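Side-chain contacts in acetyl-CoA acetyltransferase A (Ascaris suum, PDB 6BJA), which catalyses acetyl transfer to and from coenzyme A as a thiolase of lipid metabolism, probably by way of an acyl-enzyme thioester: residues A[98-101]-A[102-106]; A[105-108]-A[109-112]; A[158-162]-A[163-167]; A[173-176]-A[177-181]; A[198-201]-A[202-205]. One frame throughout, in Å; residues are numbered along the deposited sequence.

In the fold
All five interactions are local and fall within the range of the thiolase N-terminal domain. Interactions 1 and 2 share G105 and A106 on helix 97-110, their centres about 10 Å apart, and both touch the second subunit. The helix runs from near the catalytic centre, where the side chain of S98 is about 8 Å from that of H355, a predicted proton acceptor, to an end partly exposed and partly against that subunit. Interaction 3 reaches the pocket: the M162 side chain lies about 3 Å from coenzyme A. Interaction 4, about 17 Å away between centres, starts helix 177-197, and interaction 5 follows that helix's end, with F200 about 11 Å from CoA-binding Y188 (side chains).

Interaction 1 (A[98-101]-A[102-106]); sequences SMKA and IIMGA
On the buried first half of helix 97-110, which begins two residues after C95, the predicted acyl-thioester residue, two pairs of side chains four residues apart meet: K100 with M104 and M99 with I103. K100 starts anti to its own N (chi1 174°) and bends at chi2, which carries its aliphatic chain along to M104, where CE lies 3.9 Å from M104 CG. That same methylene of M104 presses on the backbone, CG standing 3.3 Å from K100 O. The M99-I103 pair touches through one apolar contact, M99 CG to I103 CD1 at 4.1 Å. Both isoleucines lay their longer branch against the preceding turn, I102 CG1 3.4 Å from S98 O and I103 CG1 the same distance from M99 O. Beneath, four i+4 backbone bonds run from I102 N-S98 O at 3.2 Å to G105 N-A101 O at 3.0 Å. S98 OG is hydrogen-bonded to G358 O and A362 N. M99 and I102 pack on helix 357-371 and strand 388-396, K100 and M104 on I91 of strand 87-92, and A101 and M104 on I59 of strand 57-61, while K100 also touches V89, and M104 the equivalent M104, of the second subunit.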
loop_
_atom_site.group_PDB
_atom_site.type_symbol
_atom_site.label_atom_id
_atom_site.label_comp_id
_atom_site.label_asym_id
_atom_site.label_seq_id
_atom_site.Cartn_x
_atom_site.Cartn_y
_atom_site.Cartn_z
ATOM N N SER A 98 0.775 25.171 17.954
ATOM C CA SER A 98 1.096 25.251 19.378
ATOM C C SER A 98 1.214 26.674 19.876
ATOM O O SER A 98 1.286 26.893 21.085
ATOM C CB SER A 98 2.357 24.449 19.720
ATOM O OG SER A 98 3.496 24.774 18.929
ATOM N N MET A 99 1.217 27.657 18.968
ATOM C CA MET A 99 0.963 29.003 19.437
ATOM C C MET A 99 -0.511 29.124 19.842
ATOM O O MET A 99 -0.827 29.717 20.857
ATOM C CB MET A 99 1.320 30.040 18.378
ATOM C CG MET A 99 1.053 31.439 18.840
ATOM S SD MET A 99 2.292 32.042 19.978
ATOM C CE MET A 99 3.729 32.323 18.883
ATOM N N LYS A 100 -1.406 28.559 19.042
ATOM C CA LYS A 100 -2.821 28.514 19.402
ATOM C C LYS A 100 -3.015 27.783 20.728
ATOM O O LYS A 100 -3.822 28.191 21.559
ATOM C CB LYS A 100 -3.628 27.858 18.269
ATOM C CG LYS A 100 -5.096 27.613 18.566
ATOM C CD LYS A 100 -5.864 28.888 18.862
ATOM C CE LYS A 100 -7.364 28.606 18.865
ATOM N NZ LYS A 100 -8.126 29.784 19.322
ATOM N N ALA A 101 -2.255 26.716 20.941
ATOM C CA ALA A 101 -2.344 25.986 22.201
ATOM C C ALA A 101 -2.041 26.906 23.369
ATOM O O ALA A 101 -2.750 26.886 24.382
ATOM C CB ALA A 101 -1.408 24.805 22.202
ATOM N N ILE A 102 -0.975 27.696 23.252
ATOM C CA ILE A 102 -0.606 28.620 24.317
ATOM C C ILE A 102 -1.704 29.679 24.513
ATOM O O ILE A 102 -2.069 30.000 25.640
ATOM C CB ILE A 102 0.759 29.294 24.048
ATOM C CG1 ILE A 102 1.872 28.250 24.121
ATOM C CG2 ILE A 102 1.033 30.424 25.055
ATOM C CD1 ILE A 102 3.212 28.717 23.600
ATOM N N ILE A 103 -2.251 30.197 23.414
ATOM C CA ILE A 103 -3.322 31.184 23.494
ATOM C C ILE A 103 -4.567 30.581 24.185
ATOM O O ILE A 103 -5.175 31.229 25.035
ATOM C CB ILE A 103 -3.638 31.738 22.089
ATOM C CG1 ILE A 103 -2.475 32.623 21.644
ATOM C CG2 ILE A 103 -4.941 32.537 22.117
ATOM C CD1 ILE A 103 -2.486 32.941 20.167
ATOM N N MET A 104 -4.903 29.332 23.875
ATOM C CA MET A 104 -6.025 28.658 24.519
ATOM C C MET A 104 -5.787 28.517 26.010
ATOM O O MET A 104 -6.705 28.653 26.808
ATOM C CB MET A 104 -6.272 27.278 23.908
ATOM C CG MET A 104 -6.879 27.330 22.511
ATOM S SD MET A 104 -6.931 25.710 21.708
ATOM C CE MET A 104 -8.038 24.782 22.797
ATOM N N GLY A 105 -4.558 28.213 26.386
ATOM C CA GLY A 105 -4.236 28.073 27.790
ATOM C C GLY A 105 -4.375 29.404 28.490
ATOM O O GLY A 105 -4.906 29.477 29.586
ATOM N N ALA A 106 -3.883 30.465 27.855
ATOM C CA ALA A 106 -3.994 31.800 28.426
ATOM C C ALA A 106 -5.469 32.170 28.579
ATOM O O ALA A 106 -5.868 32.705 29.601
ATOM C CB ALA A 106 -3.259 32.831 27.570
#

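Interaction 2 (A[105-108]-A[109-112]); sequences GAQA and IQVG
Q110 folds its side chain back over A106 and Q107 in the last turn of helix 97-110, which closes in a Schellman motif at G112. The root of this side chain is close-packed, although the residue as a whole is partly exposed. Q110 CG, placed beside the backbone N by chi1 -72°, sits 3.1 Å from A106 O, the carbonyl that also takes Q110 N at 2.8 Å. One oxygen is thus covered by both the N-H and the side-chain root of the same residue. Beyond CG the chain stays extended, bringing the amide oxygen OE1 to 3.6 Å from Q107 CA, so that the glutamine lies along the helix surface. On another side of the turn I109 sets CG1 3.6 Å from G105 O, and farther out this isoleucine packs on L265 and S267 of strand 257-267. A106, I109 and Q110 all touch V11 of strand 11-23, so this flank of the helix packs on the central sheet.

The open side belongs to V111 and G112. V111 is partly exposed, and G112 faces solvent with a positive phi of 87°, turning the chain away from the helix axis while its N bonds to I109 O at 3.0 Å. Even here the second subunit approaches: Q110 touches V111 of that chain, and V111 touches its Q107. One apolar branch still touches the final turn: V111 CG1 lies between its own backbone N and carbonyl carbon (chi1 80°) and rests 3.5 Å from Q107 O and from A108 O.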
loop_
_atom_site.group_PDB
_atom_site.type_symbol
_atom_site.label_atom_id
_atom_site.label_comp_id
_atom_site.label_asym_id
_atom_site.label_seq_id
_atom_site.Cartn_x
_atom_site.Cartn_y
_atom_site.Cartn_z
ATOM N N GLY A 105 -4.558 28.213 26.386
ATOM C CA GLY A 105 -4.236 28.073 27.790
ATOM C C GLY A 105 -4.375 29.404 28.490
ATOM O O GLY A 105 -4.906 29.477 29.586
ATOM N N ALA A 106 -3.883 30.465 27.855
ATOM C CA ALA A 106 -3.994 31.800 28.426
ATOM C C ALA A 106 -5.469 32.170 28.579
ATOM O O ALA A 106 -5.868 32.705 29.601
ATOM C CB ALA A 106 -3.259 32.831 27.570
ATOM N N GLN A 107 -6.273 31.885 27.562
ATOM C CA GLN A 107 -7.694 32.209 27.634
ATOM C C GLN A 107 -8.391 31.464 28.775
ATOM O O GLN A 107 -9.200 32.044 29.497
ATOM C CB GLN A 107 -8.385 31.890 26.307
ATOM C CG GLN A 107 -9.746 32.550 26.175
ATOM C CD GLN A 107 -10.389 32.292 24.813
ATOM O OE1 GLN A 107 -11.027 31.258 24.607
ATOM N NE2 GLN A 107 -10.205 33.227 23.876
ATOM N N ALA A 108 -8.098 30.174 28.931
ATOM C CA ALA A 108 -8.685 29.389 30.010
ATOM C C ALA A 108 -8.429 30.027 31.368
ATOM O O ALA A 108 -9.270 29.991 32.266
ATOM C CB ALA A 108 -8.149 27.980 29.982
ATOM N N ILE A 109 -7.234 30.578 31.535
ATOM C CA ILE A 109 -6.874 31.262 32.765
ATOM C C ILE A 109 -7.547 32.632 32.854
ATOM O O ILE A 109 -8.092 33.002 33.900
ATOM C CB ILE A 109 -5.332 31.388 32.863
ATOM C CG1 ILE A 109 -4.739 30.007 33.128
ATOM C CG2 ILE A 109 -4.905 32.346 33.962
ATOM C CD1 ILE A 109 -3.213 29.927 32.978
ATOM N N GLN A 110 -7.528 33.379 31.751
ATOM C CA GLN A 110 -8.111 34.713 31.718
ATOM C C GLN A 110 -9.569 34.695 32.147
ATOM O O GLN A 110 -10.019 35.587 32.854
ATOM C CB GLN A 110 -8.009 35.313 30.316
ATOM C CG GLN A 110 -6.611 35.705 29.939
ATOM C CD GLN A 110 -6.478 36.123 28.485
ATOM O OE1 GLN A 110 -7.295 35.749 27.628
ATOM N NE2 GLN A 110 -5.458 36.925 28.204
ATOM N N VAL A 111 -10.286 33.658 31.731
ATOM C CA VAL A 111 -11.727 33.596 31.926
ATOM C C VAL A 111 -12.061 33.004 33.300
ATOM O O VAL A 111 -13.235 32.960 33.692
ATOM C CB VAL A 111 -12.392 32.782 30.792
ATOM C CG1 VAL A 111 -12.264 31.283 31.013
ATOM C CG2 VAL A 111 -13.855 33.176 30.620
ATOM N N GLY A 112 -11.036 32.543 34.017
ATOM C CA GLY A 112 -11.186 32.042 35.380
ATOM C C GLY A 112 -11.555 30.569 35.480
ATOM O O GLY A 112 -11.808 30.055 36.573
#

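Interaction 3 (A[158-162]-A[163-167]); sequences EYQPM and GLCAE
The amide of Q160 donates to the thiol sulfur of C165, NE2 to SG 3.5 Å, in a nearly straight bond (165° at the hydrogen) with the sulfur only 5° out of the amide plane. Beside it P161, at the N-cap position of helix 162-172, offers its carbonyl to the first turn: C165 N binds P161 O at 3.2 Å, and L164 N reaches the same oxygen in a weak, strongly bent bond. The next rung joins A166 N to M162 O at 2.9 Å.

Around this polar centre the side chains pack by right-angled and oblique approach. L164 lays a methyl over the face of the Q160 amide, CD2 standing 3.7 Å from CD, and its CB meets P161 CD at 4.2 Å. The sulfur is also touched by Q160 CG, and E158 CB is a more distant neighbour. Q160 can fold back over the helix because a chi1 of 55° tucks CG in over the backbone. Just before it, Y159 and Q160 together face D155 in a G1 beta bulge.

M162 turns the other way, into the coenzyme A pocket, and also touches Q70 of the second subunit. The E167 carboxylate is hydrogen-bonded to T247 OG1 and I248 N. Because C165 acts as an acceptor, its sulfur accepts an N-H from a neutral amide, a modest interaction that would suit a thiol without requiring a thiolate. With the sulfur in plane and a methyl over one face, these contacts would restrict rotation of the Q160 amide as the chain enters the helix.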
loop_
_atom_site.group_PDB
_atom_site.type_symbol
_atom_site.label_atom_id
_atom_site.label_comp_id
_atom_site.label_asym_id
_atom_site.label_seq_id
_atom_site.Cartn_x
_atom_site.Cartn_y
_atom_site.Cartn_z
ATOM N N GLU A 158 -5.470 26.648 -2.406
ATOM C CA GLU A 158 -4.796 26.927 -3.668
ATOM C C GLU A 158 -4.295 25.663 -4.368
ATOM O O GLU A 158 -3.936 25.688 -5.544
ATOM C CB GLU A 158 -3.612 27.875 -3.425
ATOM C CG GLU A 158 -4.018 29.274 -2.977
ATOM C CD GLU A 158 -4.507 30.152 -4.120
ATOM O OE1 GLU A 158 -4.412 29.730 -5.295
ATOM O OE2 GLU A 158 -4.984 31.270 -3.840
ATOM N N TYR A 159 -4.247 24.568 -3.628
ATOM C CA TYR A 159 -3.751 23.288 -4.114
ATOM C C TYR A 159 -2.381 23.441 -4.754
ATOM O O TYR A 159 -2.123 23.004 -5.870
ATOM C CB TYR A 159 -4.754 22.648 -5.070
ATOM C CG TYR A 159 -6.009 22.191 -4.328
ATOM C CD1 TYR A 159 -5.938 21.213 -3.327
ATOM C CD2 TYR A 159 -7.245 22.751 -4.605
ATOM C CE1 TYR A 159 -7.080 20.804 -2.624
ATOM C CE2 TYR A 159 -8.387 22.352 -3.919
ATOM C CZ TYR A 159 -8.302 21.378 -2.931
ATOM O OH TYR A 159 -9.437 20.972 -2.242
ATOM N N GLN A 160 -1.492 24.070 -3.999
ATOM C CA GLN A 160 -0.096 24.173 -4.390
ATOM C C GLN A 160 0.744 24.280 -3.146
ATOM O O GLN A 160 0.236 24.593 -2.076
ATOM C CB GLN A 160 0.157 25.374 -5.291
ATOM C CG GLN A 160 -0.293 26.689 -4.726
ATOM C CD GLN A 160 -0.248 27.786 -5.790
ATOM O OE1 GLN A 160 -0.474 27.524 -6.970
ATOM N NE2 GLN A 160 0.080 29.007 -5.380
ATOM N N PRO A 161 2.045 24.030 -3.279
ATOM C CA PRO A 161 2.914 24.059 -2.105
ATOM C C PRO A 161 2.974 25.437 -1.465
ATOM O O PRO A 161 2.920 26.440 -2.168
ATOM C CB PRO A 161 4.282 23.670 -2.678
ATOM C CG PRO A 161 3.964 22.936 -3.941
ATOM C CD PRO A 161 2.756 23.589 -4.491
ATOM N N MET A 162 3.104 25.496 -0.147
ATOM C CA MET A 162 3.242 26.781 0.518
ATOM C C MET A 162 4.444 27.560 -0.061
ATOM O O MET A 162 4.381 28.775 -0.165
ATOM C CB MET A 162 3.379 26.605 2.029
ATOM C CG MET A 162 2.037 26.210 2.734
ATOM S SD MET A 162 2.289 26.083 4.511
ATOM C CE MET A 162 3.417 24.712 4.685
ATOM N N GLY A 163 5.499 26.865 -0.465
ATOM C CA GLY A 163 6.649 27.554 -1.045
ATOM C C GLY A 163 6.352 28.237 -2.366
ATOM O O GLY A 163 6.970 29.249 -2.693
ATOM N N LEU A 164 5.429 27.701 -3.151
ATOM C CA LEU A 164 5.003 28.381 -4.367
ATOM C C LEU A 164 4.197 29.614 -4.022
ATOM O O LEU A 164 4.359 30.656 -4.639
ATOM C CB LEU A 164 4.179 27.455 -5.263
ATOM C CG LEU A 164 3.748 28.066 -6.598
ATOM C CD1 LEU A 164 4.936 28.627 -7.392
ATOM C CD2 LEU A 164 3.023 27.022 -7.413
ATOM N N CYS A 165 3.302 29.496 -3.049
ATOM C CA CYS A 165 2.564 30.644 -2.547
ATOM C C CYS A 165 3.505 31.756 -2.088
ATOM O O CYS A 165 3.288 32.929 -2.350
ATOM C CB CYS A 165 1.664 30.234 -1.386
ATOM S SG CYS A 165 0.314 29.076 -1.852
ATOM N N ALA A 166 4.549 31.382 -1.378
ATOM C CA ALA A 166 5.441 32.383 -0.807
ATOM C C ALA A 166 6.180 33.181 -1.892
ATOM O O ALA A 166 6.632 34.303 -1.637
ATOM C CB ALA A 166 6.415 31.718 0.144
ATOM N N GLU A 167 6.338 32.593 -3.073
ATOM C CA GLU A 167 6.935 33.314 -4.198
ATOM C C GLU A 167 6.133 34.557 -4.545
ATOM O O GLU A 167 6.695 35.546 -5.032
ATOM C CB GLU A 167 7.056 32.433 -5.441
ATOM C CG GLU A 167 8.086 31.320 -5.384
ATOM C CD GLU A 167 9.531 31.790 -5.576
ATOM O OE1 GLU A 167 9.782 33.022 -5.591
ATOM O OE2 GLU A 167 10.394 30.905 -5.705
#

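Interaction 4 (A[173-176]-A[177-181]); sequences YAFT and REQLD. With ACT (acetate ion), chain B.
T176 and Q179 form a capping box at the start of helix 177-197. Q179 N donates to T176 OG1 at 3.1 Å, and in return Q179 OE1 accepts from T176 N at 2.9 Å. The hydroxyl gives its own proton to the same amide oxygen, OG1 to OE1 2.9 Å, so OE1 is gripped by two donors, each tilted by about 20° from the carbonyl plane. With chi1 at 61°, the T176 hydroxyl is folded in close to its own main chain, from where it serves as both acceptor and donor. The first helical rung, L180 N to T176 O, is 2.9 Å long.

In the next layer the Q179 amide comes to the edge of the F175 ring, OE1 lying near the ring plane 3.8 Å from CD1, with ring and amide planes 73° apart. Y173 CB covers one face of that ring. F175 CB also meets L180 CD1 at 3.9 Å, and E178 OE1 comes alongside T176 CB.

Farther along, R177 is anchored by a salt bridge, NE to D181 OD2 2.8 Å, made on the syn side of the carboxylate. Its NH2 is held by the carbonyls of V233 and L236, and D181 OD1 by N252, while NH1 weakly bonds an acetate ion, probably from the crystallisation liquor, which is also hydrogen-bonded to H237. The box follows a Schellman motif at A174, the bend joining helices 162-172 and 177-197. F175 and L180 fill the angle, both packing on V170 of helix 162-172 and on L331 of helix 327-337.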
loop_
_atom_site.group_PDB
_atom_site.type_symbol
_atom_site.label_atom_id
_atom_site.label_comp_id
_atom_site.label_asym_id
_atom_site.label_seq_id
_atom_site.Cartn_x
_atom_site.Cartn_y
_atom_site.Cartn_z
ATOM N N TYR A 173 7.321 42.215 -2.676
ATOM C CA TYR A 173 8.311 43.041 -1.982
ATOM C C TYR A 173 9.560 43.293 -2.817
ATOM O O TYR A 173 10.482 43.947 -2.339
ATOM C CB TYR A 173 8.729 42.379 -0.653
ATOM C CG TYR A 173 7.751 42.595 0.468
ATOM C CD1 TYR A 173 7.832 43.705 1.291
ATOM C CD2 TYR A 173 6.732 41.688 0.703
ATOM C CE1 TYR A 173 6.926 43.909 2.315
ATOM C CE2 TYR A 173 5.821 41.882 1.717
ATOM C CZ TYR A 173 5.916 42.985 2.530
ATOM O OH TYR A 173 4.976 43.159 3.540
ATOM N N ALA A 174 9.586 42.743 -4.031
ATOM C CA ALA A 174 10.728 42.831 -4.937
ATOM C C ALA A 174 11.984 42.248 -4.297
ATOM O O ALA A 174 13.107 42.702 -4.535
ATOM C CB ALA A 174 10.947 44.286 -5.374
ATOM N N PHE A 175 11.799 41.212 -3.478
ATOM C CA PHE A 175 12.937 40.510 -2.922
ATOM C C PHE A 175 13.640 39.682 -3.990
ATOM O O PHE A 175 13.068 39.324 -5.022
ATOM C CB PHE A 175 12.516 39.597 -1.760
ATOM C CG PHE A 175 12.102 40.327 -0.511
ATOM C CD1 PHE A 175 12.784 41.438 -0.037
ATOM C CD2 PHE A 175 11.026 39.870 0.225
ATOM C CE1 PHE A 175 12.375 42.081 1.144
ATOM C CE2 PHE A 175 10.630 40.501 1.394
ATOM C CZ PHE A 175 11.292 41.595 1.857
ATOM N N THR A 176 14.913 39.409 -3.727
ATOM C CA THR A 176 15.789 38.722 -4.654
ATOM C C THR A 176 16.353 37.438 -4.080
ATOM O O THR A 176 16.448 37.264 -2.857
ATOM C CB THR A 176 16.973 39.624 -5.048
ATOM O OG1 THR A 176 17.736 39.944 -3.870
ATOM C CG2 THR A 176 16.499 40.909 -5.665
ATOM N N ARG A 177 16.723 36.534 -4.976
ATOM C CA ARG A 177 17.466 35.328 -4.615
ATOM C C ARG A 177 18.638 35.663 -3.703
ATOM O O ARG A 177 18.920 34.975 -2.701
ATOM C CB ARG A 177 17.951 34.637 -5.891
ATOM C CG ARG A 177 18.871 33.464 -5.712
ATOM C CD ARG A 177 18.206 32.294 -4.973
ATOM N NE ARG A 177 19.131 31.170 -4.890
ATOM C CZ ARG A 177 19.258 30.224 -5.819
ATOM N NH1 ARG A 177 18.493 30.222 -6.904
ATOM N NH2 ARG A 177 20.149 29.263 -5.667
ATOM N N GLU A 178 19.347 36.732 -4.066
ATOM C CA GLU A 178 20.477 37.168 -3.283
ATOM C C GLU A 178 20.114 37.493 -1.838
ATOM O O GLU A 178 20.829 37.062 -0.914
ATOM C CB GLU A 178 21.120 38.386 -3.955
ATOM C CG GLU A 178 21.864 38.048 -5.238
ATOM C CD GLU A 178 20.997 37.918 -6.501
ATOM O OE1 GLU A 178 19.760 38.103 -6.453
ATOM O OE2 GLU A 178 21.592 37.646 -7.574
ATOM N N GLN A 179 19.018 38.218 -1.624
ATOM C CA GLN A 179 18.553 38.512 -0.264
ATOM C C GLN A 179 18.064 37.269 0.462
ATOM O O GLN A 179 18.358 37.109 1.649
ATOM C CB GLN A 179 17.437 39.537 -0.264
ATOM C CG GLN A 179 17.866 40.934 -0.718
ATOM C CD GLN A 179 16.688 41.772 -1.060
ATOM O OE1 GLN A 179 16.028 41.530 -2.071
ATOM N NE2 GLN A 179 16.379 42.751 -0.212
ATOM N N LEU A 180 17.321 36.407 -0.232
ATOM C CA LEU A 180 16.801 35.193 0.423
ATOM C C LEU A 180 17.960 34.296 0.871
ATOM O O LEU A 180 17.964 33.754 1.990
ATOM C CB LEU A 180 15.853 34.411 -0.511
ATOM C CG LEU A 180 14.370 34.769 -0.434
ATOM C CD1 LEU A 180 14.121 36.241 -0.564
ATOM C CD2 LEU A 180 13.624 33.989 -1.516
ATOM N N ASP A 181 18.963 34.146 0.010
ATOM C CA ASP A 181 20.111 33.293 0.330
ATOM C C ASP A 181 20.958 33.909 1.445
ATOM O O ASP A 181 21.388 33.194 2.355
ATOM C CB ASP A 181 20.985 33.056 -0.912
ATOM C CG ASP A 181 20.407 32.011 -1.851
ATOM O OD1 ASP A 181 19.400 31.336 -1.479
ATOM O OD2 ASP A 181 20.981 31.856 -2.955
HETATM C C ACT B . 19.698 28.498 -10.238
HETATM O O ACT B . 19.005 27.661 -10.868
HETATM O OXT ACT B . 19.095 29.517 -9.825
HETATM C CH3 ACT B . 21.166 28.297 -10.014
#

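Interaction 5 (A[198-201]-A[202-205]); sequences GAFN and KEVV
F200 O accepts two backbone N-H groups in a tight bend, V204 N at 3.1 Å, almost in line with the carbonyl, and E203 N at 3.2 Å from well above its plane. Alongside, E203 runs the same way as the F200 side chain, with the carboxylate turned 77° from the ring: OE1 lies 3.4 Å from F200 CD1, while OE2 sits at the ring edge in its plane. The E203 chain is doubled back toward F200 at its first bond, chi1 76°. OE1 is also bound by R18, through a salt bridge, and by T367; R18 in turn makes a cation-pi contact with F200, so arginine, ring and carboxylate form one cluster. OE2 takes a water at 2.8 Å that also donates to A199 O. A second water donates to N201 O and V204 O. V204 adds an apolar touch, CG2 to F200 CB 3.9 Å, and packs on W195. K202 NZ reaches H370 O. The whole is the exit from helix 177-197: a Schellman motif at G198, then a type I turn from G198 to N201, and a second bend leading the chain toward strand 207-208.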
loop_
_atom_site.group_PDB
_atom_site.type_symbol
_atom_site.label_atom_id
_atom_site.label_comp_id
_atom_site.label_asym_id
_atom_site.label_seq_id
_atom_site.Cartn_x
_atom_site.Cartn_y
_atom_site.Cartn_z
ATOM N N GLY A 198 26.624 28.420 23.922
ATOM C CA GLY A 198 25.757 27.848 24.922
ATOM C C GLY A 198 24.455 28.591 25.153
ATOM O O GLY A 198 23.844 28.484 26.201
ATOM N N ALA A 199 24.027 29.371 24.167
ATOM C CA ALA A 199 22.876 30.233 24.360
ATOM C C ALA A 199 21.545 29.505 24.482
ATOM O O ALA A 199 20.577 30.094 24.950
ATOM C CB ALA A 199 22.806 31.224 23.223
ATOM N N PHE A 200 21.516 28.237 24.090
ATOM C CA PHE A 200 20.297 27.445 24.175
ATOM C C PHE A 200 20.307 26.579 25.430
ATOM O O PHE A 200 19.416 25.741 25.614
ATOM C CB PHE A 200 20.111 26.548 22.927
ATOM C CG PHE A 200 19.752 27.294 21.665
ATOM C CD1 PHE A 200 18.598 28.034 21.599
ATOM C CD2 PHE A 200 20.571 27.230 20.556
ATOM C CE1 PHE A 200 18.249 28.696 20.433
ATOM C CE2 PHE A 200 20.212 27.886 19.383
ATOM C CZ PHE A 200 19.057 28.615 19.348
ATOM N N ASN A 201 21.280 26.775 26.318
ATOM C CA ASN A 201 21.406 25.873 27.463
ATOM C C ASN A 201 20.345 26.034 28.526
ATOM O O ASN A 201 20.166 25.114 29.337
ATOM C CB ASN A 201 22.776 26.033 28.104
ATOM C CG ASN A 201 23.883 25.439 27.257
ATOM O OD1 ASN A 201 23.633 24.838 26.210
ATOM N ND2 ASN A 201 25.113 25.608 27.702
ATOM N N LYS A 202 19.605 27.143 28.542
ATOM C CA LYS A 202 18.504 27.282 29.513
ATOM C C LYS A 202 17.244 26.563 29.084
ATOM O O LYS A 202 16.405 26.247 29.925
ATOM C CB LYS A 202 18.137 28.746 29.749
ATOM C CG LYS A 202 19.295 29.562 30.345
ATOM C CD LYS A 202 18.884 30.995 30.658
ATOM C CE LYS A 202 18.618 31.792 29.396
ATOM N NZ LYS A 202 18.283 33.233 29.717
ATOM N N GLU A 203 17.091 26.349 27.780
ATOM C CA GLU A 203 15.819 25.889 27.228
ATOM C C GLU A 203 15.791 24.467 26.705
ATOM O O GLU A 203 14.719 23.868 26.640
ATOM C CB GLU A 203 15.395 26.829 26.088
ATOM C CG GLU A 203 16.142 26.674 24.761
ATOM C CD GLU A 203 15.913 27.874 23.863
ATOM O OE1 GLU A 203 15.395 27.717 22.710
ATOM O OE2 GLU A 203 16.270 28.996 24.311
ATOM N N VAL A 204 16.932 23.944 26.271
ATOM C CA VAL A 204 16.966 22.625 25.642
ATOM C C VAL A 204 17.070 21.526 26.669
ATOM O O VAL A 204 17.914 21.592 27.587
ATOM C CB VAL A 204 18.139 22.511 24.628
ATOM C CG1 VAL A 204 18.268 21.092 24.103
ATOM C CG2 VAL A 204 17.890 23.424 23.446
ATOM N N VAL A 205 16.238 20.509 26.512
ATOM C CA VAL A 205 16.288 19.337 27.372
ATOM C C VAL A 205 16.737 18.155 26.512
ATOM O O VAL A 205 16.231 17.942 25.404
ATOM C CB VAL A 205 14.929 19.124 28.052
ATOM C CG1 VAL A 205 14.535 20.413 28.739
ATOM C CG2 VAL A 205 13.887 18.775 27.072
HETATM O O HOH W 1 18.264 29.035 26.322
HETATM O O HOH W 2 18.156 23.261 29.851
#